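Local coordinates for EmGH1 (Erythrobacter marinus, PDB 5Z87), which probably hydrolyses beta-glucosidic bonds as a beta-glucosidase of glycosyl hydrolase family 3, with a barrel-type N-terminal domain, at residues A[94-99]-A[127-132]; A[107-112]-A[388-393]; A[161-166]-A[225-230]; A[170-175]-A[394-399]. All coordinates share one frame; numbering follows the deposited sequence.

Interaction 1: A[94-99]-A[127-132]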
loop_
_atom_site.group_PDB
_atom_site.type_symbol
_atom_site.label_atom_id
_atom_site.label_comp_id
_atom_site.label_asym_id
_atom_site.label_seq_id
_atom_site.Cartn_x
_atom_site.Cartn_y
_atom_site.Cartn_z
ATOM N N SER A 94 16.377 -30.180 -3.513
ATOM C CA SER A 94 16.757 -30.432 -2.125
ATOM C C SER A 94 17.215 -31.878 -1.898
ATOM O O SER A 94 16.581 -32.641 -1.157
ATOM C CB SER A 94 15.585 -30.066 -1.202
ATOM O OG SER A 94 16.036 -29.807 0.108
ATOM N N ALA A 95 18.327 -32.254 -2.529
ATOM C CA ALA A 95 18.887 -33.593 -2.421
ATOM C C ALA A 95 19.864 -33.729 -1.264
ATOM O O ALA A 95 20.259 -34.852 -0.935
ATOM C CB ALA A 95 19.595 -33.982 -3.725
ATOM N N SER A 96 20.257 -32.617 -0.647
ATOM C CA SER A 96 21.206 -32.669 0.458
ATOM C C SER A 96 20.632 -33.427 1.652
ATOM O O SER A 96 21.352 -34.184 2.314
ATOM C CB SER A 96 21.583 -31.249 0.854
ATOM O OG SER A 96 20.451 -30.404 0.676
ATOM N N LEU A 97 19.344 -33.236 1.939
ATOM C CA LEU A 97 18.627 -33.909 3.043
ATOM C C LEU A 97 19.373 -33.609 4.343
ATOM O O LEU A 97 19.740 -32.450 4.588
ATOM C CB LEU A 97 18.455 -35.391 2.720
ATOM C CG LEU A 97 17.823 -35.781 1.385
ATOM C CD1 LEU A 97 17.869 -37.296 1.202
ATOM C CD2 LEU A 97 16.398 -35.276 1.298
ATOM N N GLU A 98 19.632 -34.600 5.194
ATOM C CA GLU A 98 20.353 -34.383 6.437
ATOM C C GLU A 98 21.815 -34.796 6.339
ATOM O O GLU A 98 22.462 -35.016 7.366
ATOM C CB GLU A 98 19.658 -35.117 7.590
ATOM C CG GLU A 98 18.216 -34.670 7.838
ATOM C CD GLU A 98 18.119 -33.536 8.865
ATOM O OE1 GLU A 98 17.185 -32.703 8.755
ATOM O OE2 GLU A 98 18.979 -33.470 9.777
ATOM N N ALA A 99 22.360 -34.871 5.129
ATOM C CA ALA A 99 23.686 -35.432 4.920
ATOM C C ALA A 99 24.761 -34.352 4.914
ATOM O O ALA A 99 24.546 -33.242 4.416
ATOM C CB ALA A 99 23.738 -36.215 3.606
ATOM N N VAL A 127 20.118 -30.785 -10.124
ATOM C CA VAL A 127 20.028 -30.989 -8.684
ATOM C C VAL A 127 19.981 -29.593 -8.079
ATOM O O VAL A 127 21.012 -28.915 -7.991
ATOM C CB VAL A 127 21.205 -31.805 -8.133
ATOM C CG1 VAL A 127 21.091 -31.966 -6.615
ATOM C CG2 VAL A 127 21.261 -33.165 -8.815
ATOM N N PHE A 128 18.789 -29.151 -7.683
ATOM C CA PHE A 128 18.573 -27.764 -7.271
ATOM C C PHE A 128 18.667 -27.660 -5.755
ATOM O O PHE A 128 18.002 -28.414 -5.034
ATOM C CB PHE A 128 17.206 -27.250 -7.742
ATOM C CG PHE A 128 17.111 -27.007 -9.222
ATOM C CD1 PHE A 128 17.883 -26.028 -9.827
ATOM C CD2 PHE A 128 16.226 -27.739 -10.004
ATOM C CE1 PHE A 128 17.795 -25.782 -11.194
ATOM C CE2 PHE A 128 16.119 -27.495 -11.363
ATOM C CZ PHE A 128 16.927 -26.519 -11.965
ATOM N N GLU A 129 19.483 -26.730 -5.272
ATOM C CA GLU A 129 19.571 -26.454 -3.841
ATOM C C GLU A 129 19.313 -24.966 -3.615
ATOM O O GLU A 129 19.145 -24.202 -4.566
ATOM C CB GLU A 129 20.926 -26.896 -3.277
ATOM C CG GLU A 129 21.202 -28.406 -3.463
ATOM C CD GLU A 129 20.399 -29.278 -2.521
ATOM O OE1 GLU A 129 20.348 -30.509 -2.746
ATOM O OE2 GLU A 129 19.805 -28.744 -1.552
ATOM N N GLU A 130 19.250 -24.555 -2.350
ATOM C CA GLU A 130 19.099 -23.149 -1.986
ATOM C C GLU A 130 20.458 -22.596 -1.590
ATOM O O GLU A 130 21.194 -23.242 -0.843
ATOM C CB GLU A 130 18.112 -22.961 -0.832
ATOM C CG GLU A 130 16.756 -23.563 -1.067
ATOM C CD GLU A 130 15.880 -22.722 -1.987
ATOM O OE1 GLU A 130 14.741 -23.161 -2.268
ATOM O OE2 GLU A 130 16.322 -21.633 -2.420
ATOM N N CYS A 131 20.782 -21.405 -2.089
ATOM C CA CYS A 131 22.066 -20.748 -1.868
ATOM C C CYS A 131 21.877 -19.279 -1.510
ATOM O O CYS A 131 22.573 -18.411 -2.026
ATOM C CB CYS A 131 22.948 -20.854 -3.106
ATOM S SG CYS A 131 23.494 -22.548 -3.474
ATOM N N LEU A 132 20.937 -18.981 -0.609
ATOM C CA LEU A 132 20.596 -17.587 -0.312
ATOM C C LEU A 132 21.787 -16.828 0.263
ATOM O O LEU A 132 22.100 -15.716 -0.172
ATOM C CB LEU A 132 19.417 -17.533 0.664
ATOM C CG LEU A 132 18.887 -16.152 1.065
ATOM C CD1 LEU A 132 18.387 -15.360 -0.128
ATOM C CD2 LEU A 132 17.784 -16.312 2.084
#
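The carboxylate of Glu-129 is the flat group that Ala-95 and Ser-96 gather around. Its OE1 takes two backbone N-H groups in bent bonds, Ala-95 N at 2.7 Å and Ser-96 N at 3.0 Å; both come on the syn side, but from opposite faces, each 28° out of the carboxylate plane. OE2 has a different partner, the hydroxyl of Ser-96, whose OG donates from above the plane at 2.9 Å. Three bonds on two oxygens hold the carboxylate's rotation and probably offset the cost of burying it. The side chain reaches them through a bent turn about CB-CG (chi2 -74°), which points the carboxylate toward the loop, a span glutamate can make from a strand. Ser-96 suits its place with a short hydroxyl held between its own backbone N and carbonyl carbon, close to the amide that binds the same carboxylate. This joins the first two parallel strands in the family 3 N-terminal domain, of the TIM-barrel clan: 94-99 is the loop leaving strand 91-93, and 127-129 lies in the neighbouring strand, followed by Glu-130, which lines the pocket occupied by dithiothreitol. One further inter-strand backbone bond comes from Ser-94, just past the strand end, whose N reaches Phe-128 O at 2.8 Å, nearly straight. Beyond it the glutamate takes over the backbone donors, and Ser-96 to Ala-99 form a type II' turn. On the side facing helix 101-116, small Ala-95 lets its CB meet Val-127 CG1 at 3.8 Å, and both residues touch Val-108 of that helix.

Interaction 2: A[107-112]-A[388-393]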
loop_
_atom_site.group_PDB
_atom_site.type_symbol
_atom_site.label_atom_id
_atom_site.label_comp_id
_atom_site.label_asym_id
_atom_site.label_seq_id
_atom_site.Cartn_x
_atom_site.Cartn_y
_atom_site.Cartn_z
ATOM N N ALA A 107 25.422 -39.453 -2.181
ATOM C CA ALA A 107 24.007 -39.761 -2.362
ATOM C C ALA A 107 23.486 -39.208 -3.685
ATOM O O ALA A 107 22.599 -39.812 -4.303
ATOM C CB ALA A 107 23.188 -39.236 -1.176
ATOM N N VAL A 108 24.045 -38.089 -4.155
ATOM C CA VAL A 108 23.632 -37.551 -5.446
ATOM C C VAL A 108 24.187 -38.408 -6.579
ATOM O O VAL A 108 23.508 -38.646 -7.586
ATOM C CB VAL A 108 24.072 -36.081 -5.576
ATOM C CG1 VAL A 108 23.797 -35.567 -6.971
ATOM C CG2 VAL A 108 23.360 -35.214 -4.550
ATOM N N MET A 109 25.435 -38.867 -6.443
ATOM C CA MET A 109 26.010 -39.755 -7.451
ATOM C C MET A 109 25.140 -40.987 -7.648
ATOM O O MET A 109 24.721 -41.289 -8.769
ATOM C CB MET A 109 27.426 -40.143 -7.051
ATOM C CG MET A 109 28.414 -39.038 -7.323
ATOM S SD MET A 109 29.812 -39.184 -6.236
ATOM C CE MET A 109 30.772 -40.466 -7.061
ATOM N N ALA A 110 24.798 -41.665 -6.551
ATOM C CA ALA A 110 23.925 -42.831 -6.638
ATOM C C ALA A 110 22.609 -42.490 -7.327
ATOM O O ALA A 110 22.138 -43.248 -8.181
ATOM C CB ALA A 110 23.673 -43.395 -5.238
ATOM N N MET A 111 22.000 -41.347 -6.976
ATOM C CA MET A 111 20.716 -40.979 -7.572
ATOM C C MET A 111 20.873 -40.636 -9.044
ATOM O O MET A 111 20.039 -41.024 -9.868
ATOM C CB MET A 111 20.090 -39.793 -6.824
ATOM C CG MET A 111 18.717 -39.342 -7.367
ATOM S SD MET A 111 18.386 -37.548 -7.165
ATOM C CE MET A 111 19.388 -36.915 -8.515
ATOM N N GLN A 112 21.936 -39.911 -9.392
ATOM C CA GLN A 112 22.154 -39.558 -10.788
ATOM C C GLN A 112 22.342 -40.799 -11.653
ATOM O O GLN A 112 21.876 -40.837 -12.797
ATOM C CB GLN A 112 23.360 -38.631 -10.901
ATOM C CG GLN A 112 23.079 -37.227 -10.410
ATOM C CD GLN A 112 22.307 -36.402 -11.417
ATOM O OE1 GLN A 112 21.299 -36.844 -11.971
ATOM N NE2 GLN A 112 22.791 -35.198 -11.676
ATOM N N MET A 388 30.620 -34.295 -17.286
ATOM C CA MET A 388 31.284 -34.188 -15.995
ATOM C C MET A 388 30.811 -35.278 -15.044
ATOM O O MET A 388 29.712 -35.824 -15.205
ATOM C CB MET A 388 31.029 -32.812 -15.352
ATOM C CG MET A 388 31.685 -31.656 -16.093
ATOM S SD MET A 388 33.462 -31.928 -16.389
ATOM C CE MET A 388 34.161 -31.647 -14.753
ATOM N N PRO A 389 31.624 -35.618 -14.045
ATOM C CA PRO A 389 31.128 -36.400 -12.906
ATOM C C PRO A 389 29.991 -35.694 -12.172
ATOM O O PRO A 389 29.847 -34.470 -12.205
ATOM C CB PRO A 389 32.365 -36.536 -12.005
ATOM C CG PRO A 389 33.515 -36.377 -12.923
ATOM C CD PRO A 389 33.082 -35.414 -13.983
ATOM N N PHE A 390 29.178 -36.492 -11.479
ATOM C CA PHE A 390 27.996 -35.936 -10.830
ATOM C C PHE A 390 28.356 -35.061 -9.631
ATOM O O PHE A 390 27.652 -34.086 -9.349
ATOM C CB PHE A 390 27.064 -37.061 -10.396
ATOM C CG PHE A 390 26.655 -37.969 -11.513
ATOM C CD1 PHE A 390 26.259 -37.450 -12.738
ATOM C CD2 PHE A 390 26.669 -39.348 -11.342
ATOM C CE1 PHE A 390 25.873 -38.291 -13.774
ATOM C CE2 PHE A 390 26.285 -40.195 -12.365
ATOM C CZ PHE A 390 25.887 -39.667 -13.588
ATOM N N ALA A 391 29.436 -35.384 -8.930
ATOM C CA ALA A 391 29.824 -34.746 -7.672
ATOM C C ALA A 391 31.267 -35.150 -7.374
ATOM O O ALA A 391 31.914 -35.825 -8.184
ATOM C CB ALA A 391 28.874 -35.141 -6.544
ATOM N N ASP A 392 31.767 -34.750 -6.204
ATOM C CA ASP A 392 33.170 -34.948 -5.831
ATOM C C ASP A 392 33.247 -35.019 -4.319
ATOM O O ASP A 392 33.510 -34.013 -3.644
ATOM C CB ASP A 392 34.069 -33.829 -6.356
ATOM C CG ASP A 392 35.562 -34.126 -6.158
ATOM O OD1 ASP A 392 35.910 -34.981 -5.317
ATOM O OD2 ASP A 392 36.391 -33.495 -6.847
ATOM N N PRO A 393 33.051 -36.207 -3.746
ATOM C CA PRO A 393 32.916 -36.297 -2.283
ATOM C C PRO A 393 34.104 -35.753 -1.511
ATOM O O PRO A 393 33.912 -35.133 -0.457
ATOM C CB PRO A 393 32.714 -37.803 -2.052
ATOM C CG PRO A 393 32.094 -38.285 -3.340
ATOM C CD PRO A 393 32.738 -37.476 -4.423
HETATM O O HOH W 1 24.831 -33.968 -10.114
#
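Helix 101-116, which follows the first strand of the parallel sheet in the barrel-type domain, is covered on its outer flank by the loop 388-393, the link from helix 366-382 to helix 393-399. The loop lays a phenylalanine against the helix. Gln-112 CB stands almost over the centre of the Phe-390 ring, 3.4 Å from the centroid and 11° off the ring normal, a CH-pi contact in which an aliphatic carbon of a polar residue serves as a hydrophobic surface. Phe-390 is apt because its CB points at the helix and its broad face can accept such a carbon. The glutamine CG stays against the ring, and the turn about CB-CG (chi2 -78°) directs the amide, whose plane is 38° from that of the ring, to its polar partners: OE1 accepts from Ala-125 N, while NE2 reaches a water. One turn earlier, Met-109 sends its side chain across to the loop. Its CG lies 3.9 Å from Phe-390 CB and 4.0 Å from Ala-391 CB, where a methyl group is small enough to let the helix come near. Farther out the methionine sulfur reaches the proline ring, with Met-109 SD 3.8 Å from Pro-393 CG. Pro-393 opens helix 393-399, whose first turn has no earlier carbonyl to receive an N-H, so proline, which has none, fits; Asp-392 before it is the N-cap, its OD1 making a weak bond to Leu-395 N. The water also bridges helix and loop, accepting from Gln-112 NE2 at 2.8 Å and donating to Phe-390 O at 2.9 Å.

Interaction 3: A[161-166]-A[225-230]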
loop_
_atom_site.group_PDB
_atom_site.type_symbol
_atom_site.label_atom_id
_atom_site.label_comp_id
_atom_site.label_asym_id
_atom_site.label_seq_id
_atom_site.Cartn_x
_atom_site.Cartn_y
_atom_site.Cartn_z
ATOM N N VAL A 161 31.862 -14.298 -1.979
ATOM C CA VAL A 161 31.034 -15.121 -1.101
ATOM C C VAL A 161 30.285 -16.169 -1.907
ATOM O O VAL A 161 30.163 -17.334 -1.491
ATOM C CB VAL A 161 30.069 -14.243 -0.290
ATOM C CG1 VAL A 161 28.825 -15.051 0.106
ATOM C CG2 VAL A 161 30.773 -13.715 0.938
ATOM N N PHE A 162 29.781 -15.784 -3.080
ATOM C CA PHE A 162 28.997 -16.726 -3.853
ATOM C C PHE A 162 29.856 -17.595 -4.760
ATOM O O PHE A 162 29.411 -18.676 -5.156
ATOM C CB PHE A 162 27.890 -15.967 -4.598
ATOM C CG PHE A 162 26.787 -15.537 -3.671
ATOM C CD1 PHE A 162 25.820 -16.441 -3.268
ATOM C CD2 PHE A 162 26.789 -14.271 -3.103
ATOM C CE1 PHE A 162 24.829 -16.070 -2.367
ATOM C CE2 PHE A 162 25.801 -13.893 -2.193
ATOM C CZ PHE A 162 24.819 -14.793 -1.833
ATOM N N GLU A 163 31.088 -17.182 -5.043
ATOM C CA GLU A 163 32.057 -18.110 -5.611
ATOM C C GLU A 163 32.336 -19.249 -4.637
ATOM O O GLU A 163 32.320 -20.425 -5.020
ATOM C CB GLU A 163 33.336 -17.358 -5.973
ATOM C CG GLU A 163 34.407 -18.192 -6.682
ATOM C CD GLU A 163 35.711 -17.438 -6.804
ATOM O OE1 GLU A 163 36.490 -17.454 -5.832
ATOM O OE2 GLU A 163 35.952 -16.806 -7.856
ATOM N N ALA A 164 32.555 -18.919 -3.356
ATOM C CA ALA A 164 32.752 -19.959 -2.346
ATOM C C ALA A 164 31.517 -20.833 -2.216
ATOM O O ALA A 164 31.625 -22.061 -2.086
ATOM C CB ALA A 164 33.105 -19.341 -0.987
ATOM N N THR A 165 30.332 -20.216 -2.255
ATOM C CA THR A 165 29.094 -20.975 -2.139
ATOM C C THR A 165 28.914 -21.927 -3.318
ATOM O O THR A 165 28.451 -23.061 -3.145
ATOM C CB THR A 165 27.898 -20.017 -2.045
ATOM O OG1 THR A 165 28.021 -19.192 -0.875
ATOM C CG2 THR A 165 26.605 -20.806 -1.978
ATOM N N ALA A 166 29.247 -21.468 -4.531
ATOM C CA ALA A 166 29.106 -22.325 -5.703
ATOM C C ALA A 166 30.031 -23.544 -5.614
ATOM O O ALA A 166 29.616 -24.672 -5.921
ATOM C CB ALA A 166 29.379 -21.517 -6.973
ATOM N N ALA A 225 34.181 -25.019 -14.257
ATOM C CA ALA A 225 34.077 -26.033 -13.220
ATOM C C ALA A 225 33.751 -25.385 -11.878
ATOM O O ALA A 225 34.187 -24.273 -11.569
ATOM C CB ALA A 225 35.386 -26.827 -13.121
ATOM N N ASN A 226 32.957 -26.090 -11.083
ATOM C CA ASN A 226 32.658 -25.681 -9.712
ATOM C C ASN A 226 31.822 -24.399 -9.652
ATOM O O ASN A 226 31.880 -23.651 -8.670
ATOM C CB ASN A 226 33.949 -25.542 -8.899
ATOM C CG ASN A 226 34.639 -26.884 -8.683
ATOM O OD1 ASN A 226 33.986 -27.899 -8.408
ATOM N ND2 ASN A 226 35.958 -26.897 -8.815
ATOM N N ARG A 227 31.045 -24.144 -10.699
ATOM C CA ARG A 227 29.994 -23.137 -10.726
ATOM C C ARG A 227 28.654 -23.839 -10.867
ATOM O O ARG A 227 28.589 -25.030 -11.170
ATOM C CB ARG A 227 30.200 -22.144 -11.878
ATOM C CG ARG A 227 31.549 -21.458 -11.883
ATOM C CD ARG A 227 31.788 -20.636 -10.624
ATOM N NE ARG A 227 33.138 -20.084 -10.627
ATOM C CZ ARG A 227 33.460 -18.874 -10.191
ATOM N NH1 ARG A 227 34.720 -18.479 -10.251
ATOM N NH2 ARG A 227 32.530 -18.062 -9.691
ATOM N N ILE A 228 27.571 -23.095 -10.621
ATOM C CA ILE A 228 26.216 -23.631 -10.697
ATOM C C ILE A 228 25.322 -22.580 -11.346
ATOM O O ILE A 228 25.641 -21.391 -11.370
ATOM C CB ILE A 228 25.655 -24.027 -9.306
ATOM C CG1 ILE A 228 25.366 -22.771 -8.460
ATOM C CG2 ILE A 228 26.623 -24.959 -8.571
ATOM C CD1 ILE A 228 24.675 -23.055 -7.113
ATOM N N ALA A 229 24.185 -23.033 -11.862
ATOM C CA ALA A 229 23.206 -22.129 -12.454
ATOM C C ALA A 229 22.418 -21.376 -11.380
ATOM O O ALA A 229 22.016 -21.949 -10.358
ATOM C CB ALA A 229 22.243 -22.910 -13.355
ATOM N N THR A 230 22.203 -20.087 -11.618
ATOM C CA THR A 230 21.301 -19.268 -10.812
ATOM C C THR A 230 19.897 -19.304 -11.403
ATOM O O THR A 230 19.725 -19.359 -12.624
ATOM C CB THR A 230 21.771 -17.809 -10.761
ATOM O OG1 THR A 230 21.952 -17.317 -12.096
ATOM C CG2 THR A 230 23.077 -17.684 -10.017
#
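Asn-226 meets segment 161-166 of helix 155-171 through its backbone: its carbonyl O lies 3.7 Å from Ala-166 CB. The positive phi of this residue (67°), a value asparagine tolerates better than most residues, turns the chain there. Arg-227 follows, its CA 4.1 Å from the same methyl; alanine suits a helix position that the loop approaches so closely. The arginine CB points away from the helix, but a bent turn about CB-CG brings the guanidinium back over Glu-163. There the glutamate CG lies over one face of the guanidinium, 3.5 Å from NH2. With the two charged planes 88° apart, no two-bond, coplanar pairing forms; the salt bridge from Arg-227 NH1 to Glu-163 OE2, at 3.2 Å and 132° at the hydrogen, is a single weak hydrogen bond. The same OE2 has a salt bridge to Arg-159, so two arginines share the acid. Ile-228 then turns its branched side chain inward, with CG2 4.0 Å from Ala-166 O. Beyond it the chain enters strand 229-235, placed in the parallel sheet between strands 176-177 and 276-279, while helix 155-171 packs beside helices 201-216 and 403-416.

Interaction 4: A[170-175]-A[394-399]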
loop_
_atom_site.group_PDB
_atom_site.type_symbol
_atom_site.label_atom_id
_atom_site.label_comp_id
_atom_site.label_asym_id
_atom_site.label_seq_id
_atom_site.Cartn_x
_atom_site.Cartn_y
_atom_site.Cartn_z
ATOM N N ARG A 170 28.540 -27.252 -5.955
ATOM C CA ARG A 170 28.860 -28.112 -7.091
ATOM C C ARG A 170 29.624 -29.357 -6.641
ATOM O O ARG A 170 29.355 -30.466 -7.116
ATOM C CB ARG A 170 29.649 -27.311 -8.133
ATOM C CG ARG A 170 29.778 -27.984 -9.497
ATOM C CD ARG A 170 28.409 -28.247 -10.121
ATOM N NE ARG A 170 28.461 -29.181 -11.244
ATOM C CZ ARG A 170 28.485 -28.810 -12.521
ATOM N NH1 ARG A 170 28.538 -29.721 -13.488
ATOM N NH2 ARG A 170 28.461 -27.523 -12.834
ATOM N N SER A 171 30.549 -29.202 -5.696
ATOM C CA SER A 171 31.269 -30.360 -5.177
ATOM C C SER A 171 30.338 -31.356 -4.498
ATOM O O SER A 171 30.666 -32.546 -4.423
ATOM C CB SER A 171 32.363 -29.911 -4.199
ATOM O OG SER A 171 31.786 -29.485 -2.978
ATOM N N ARG A 172 29.188 -30.909 -4.007
ATOM C CA ARG A 172 28.215 -31.795 -3.375
ATOM C C ARG A 172 27.137 -32.272 -4.347
ATOM O O ARG A 172 26.165 -32.905 -3.924
ATOM C CB ARG A 172 27.573 -31.104 -2.162
ATOM C CG ARG A 172 28.566 -30.815 -1.024
ATOM C CD ARG A 172 27.996 -29.882 0.053
ATOM N NE ARG A 172 26.972 -30.550 0.848
ATOM C CZ ARG A 172 26.800 -30.372 2.152
ATOM N NH1 ARG A 172 27.582 -29.526 2.825
ATOM N NH2 ARG A 172 25.849 -31.042 2.787
ATOM N N GLY A 173 27.284 -31.992 -5.636
ATOM C CA GLY A 173 26.382 -32.539 -6.622
ATOM C C GLY A 173 25.288 -31.612 -7.094
ATOM O O GLY A 173 24.494 -32.008 -7.950
ATOM N N SER A 174 25.218 -30.395 -6.577
ATOM C CA SER A 174 24.210 -29.443 -7.024
ATOM C C SER A 174 24.784 -28.567 -8.128
ATOM O O SER A 174 25.835 -27.951 -7.946
ATOM C CB SER A 174 23.741 -28.577 -5.853
ATOM O OG SER A 174 22.901 -27.524 -6.290
ATOM N N GLN A 175 24.099 -28.502 -9.268
ATOM C CA GLN A 175 24.554 -27.634 -10.349
ATOM C C GLN A 175 23.550 -26.524 -10.653
ATOM O O GLN A 175 23.681 -25.844 -11.679
ATOM C CB GLN A 175 24.822 -28.443 -11.621
ATOM C CG GLN A 175 25.148 -29.910 -11.365
ATOM C CD GLN A 175 23.870 -30.747 -11.322
ATOM O OE1 GLN A 175 22.808 -30.241 -10.953
ATOM N NE2 GLN A 175 23.962 -32.016 -11.718
ATOM N N ALA A 394 35.328 -35.942 -2.007
ATOM C CA ALA A 394 36.491 -35.568 -1.206
ATOM C C ALA A 394 36.733 -34.066 -1.246
ATOM O O ALA A 394 37.071 -33.463 -0.224
ATOM C CB ALA A 394 37.735 -36.335 -1.670
ATOM N N LEU A 395 36.576 -33.452 -2.418
ATOM C CA LEU A 395 36.616 -31.997 -2.500
ATOM C C LEU A 395 35.505 -31.372 -1.670
ATOM O O LEU A 395 35.729 -30.374 -0.978
ATOM C CB LEU A 395 36.503 -31.546 -3.955
ATOM C CG LEU A 395 36.472 -30.027 -4.137
ATOM C CD1 LEU A 395 37.781 -29.418 -3.616
ATOM C CD2 LEU A 395 36.199 -29.635 -5.600
ATOM N N ALA A 396 34.299 -31.939 -1.735
ATOM C CA ALA A 396 33.196 -31.447 -0.915
ATOM C C ALA A 396 33.578 -31.400 0.560
ATOM O O ALA A 396 33.148 -30.501 1.292
ATOM C CB ALA A 396 31.956 -32.329 -1.107
ATOM N N GLY A 397 34.388 -32.362 1.015
ATOM C CA GLY A 397 34.823 -32.361 2.404
ATOM C C GLY A 397 35.872 -31.307 2.696
ATOM O O GLY A 397 35.888 -30.720 3.782
ATOM N N ARG A 398 36.742 -31.031 1.734
ATOM C CA ARG A 398 37.755 -30.010 1.956
ATOM C C ARG A 398 37.170 -28.601 1.921
ATOM O O ARG A 398 37.633 -27.725 2.664
ATOM C CB ARG A 398 38.862 -30.161 0.921
ATOM C CG ARG A 398 39.596 -31.494 1.040
ATOM C CD ARG A 398 40.899 -31.469 0.260
ATOM N NE ARG A 398 40.699 -31.274 -1.172
ATOM C CZ ARG A 398 40.282 -32.229 -2.000
ATOM N NH1 ARG A 398 40.008 -33.446 -1.533
ATOM N NH2 ARG A 398 40.142 -31.969 -3.292
ATOM N N LEU A 399 36.162 -28.362 1.072
ATOM C CA LEU A 399 35.631 -27.009 0.895
ATOM C C LEU A 399 34.711 -26.592 2.033
ATOM O O LEU A 399 34.743 -25.434 2.467
ATOM C CB LEU A 399 34.865 -26.908 -0.419
ATOM C CG LEU A 399 35.672 -27.025 -1.700
ATOM C CD1 LEU A 399 34.728 -26.998 -2.889
ATOM C CD2 LEU A 399 36.700 -25.910 -1.788
#
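Ser-171 faces Ala-396, in segment 394-399 of helix 393-399, with its CB pointing toward it. With chi1 at 73° its OG lies between the backbone N and the carbonyl carbon, which tucks the hydroxyl back against its own helix, hydrogen-bonded to the carbonyl oxygens of Lys-167 and Glu-168. The polar atom is thus satisfied at home, and what it offers across the contact is bulk: OG is 3.2 Å from Ala-396 CA and 3.4 Å from Ala-396 CB. Serine and alanine are both small, which allows their CA atoms to come within 4.8 Å. Leucines lie beside this point. Leu-395 brings CD2 to 4.1 Å from Ser-171 CB; Leu-399, one turn on, places CD1 3.9 Å from Ser-171 OG. This is the place where helix 155-171 of the barrel-type domain ends in a Schellman motif, Gly-173 being its C' residue: Gly-173 N bonds Arg-170 O and Ser-174 N bonds Ala-169 O. Its phi of 100° is a positive value that glycine, lacking a side chain, adopts readily. Between serine and glycine, Arg-172 sets its CG 3.7 Å from Ala-396 CB and then bends at chi3 (71°), carrying the guanidinium onward, where NE bonds Asn-104 OD1 and NH1 the carbonyl of Asp-138.

The four contacts lie together on the same side of the chain's centre, their centres about 10 to 17 Å apart. Interactions 1 and 3 both reach the parallel sheet, and interaction 1 closes before interaction 3 opens. Helix 101-116 of interaction 2 packs on strand 126-129 of interaction 1 through Val-108 and Val-127, the segments crossing along the chain. Interactions 3 and 4 share helix 155-171 and also cross. Interaction 2 encloses interaction 3 in sequence and crosses interaction 4, where Asp-392 N bonds Ser-171 O at 3.0 Å. Gln-175 and Ser-174 bond Val-127, and Gln-175 bonds Ala-229. The later 388-399 region is thus tied back to helices and strands that come earlier in the sequence.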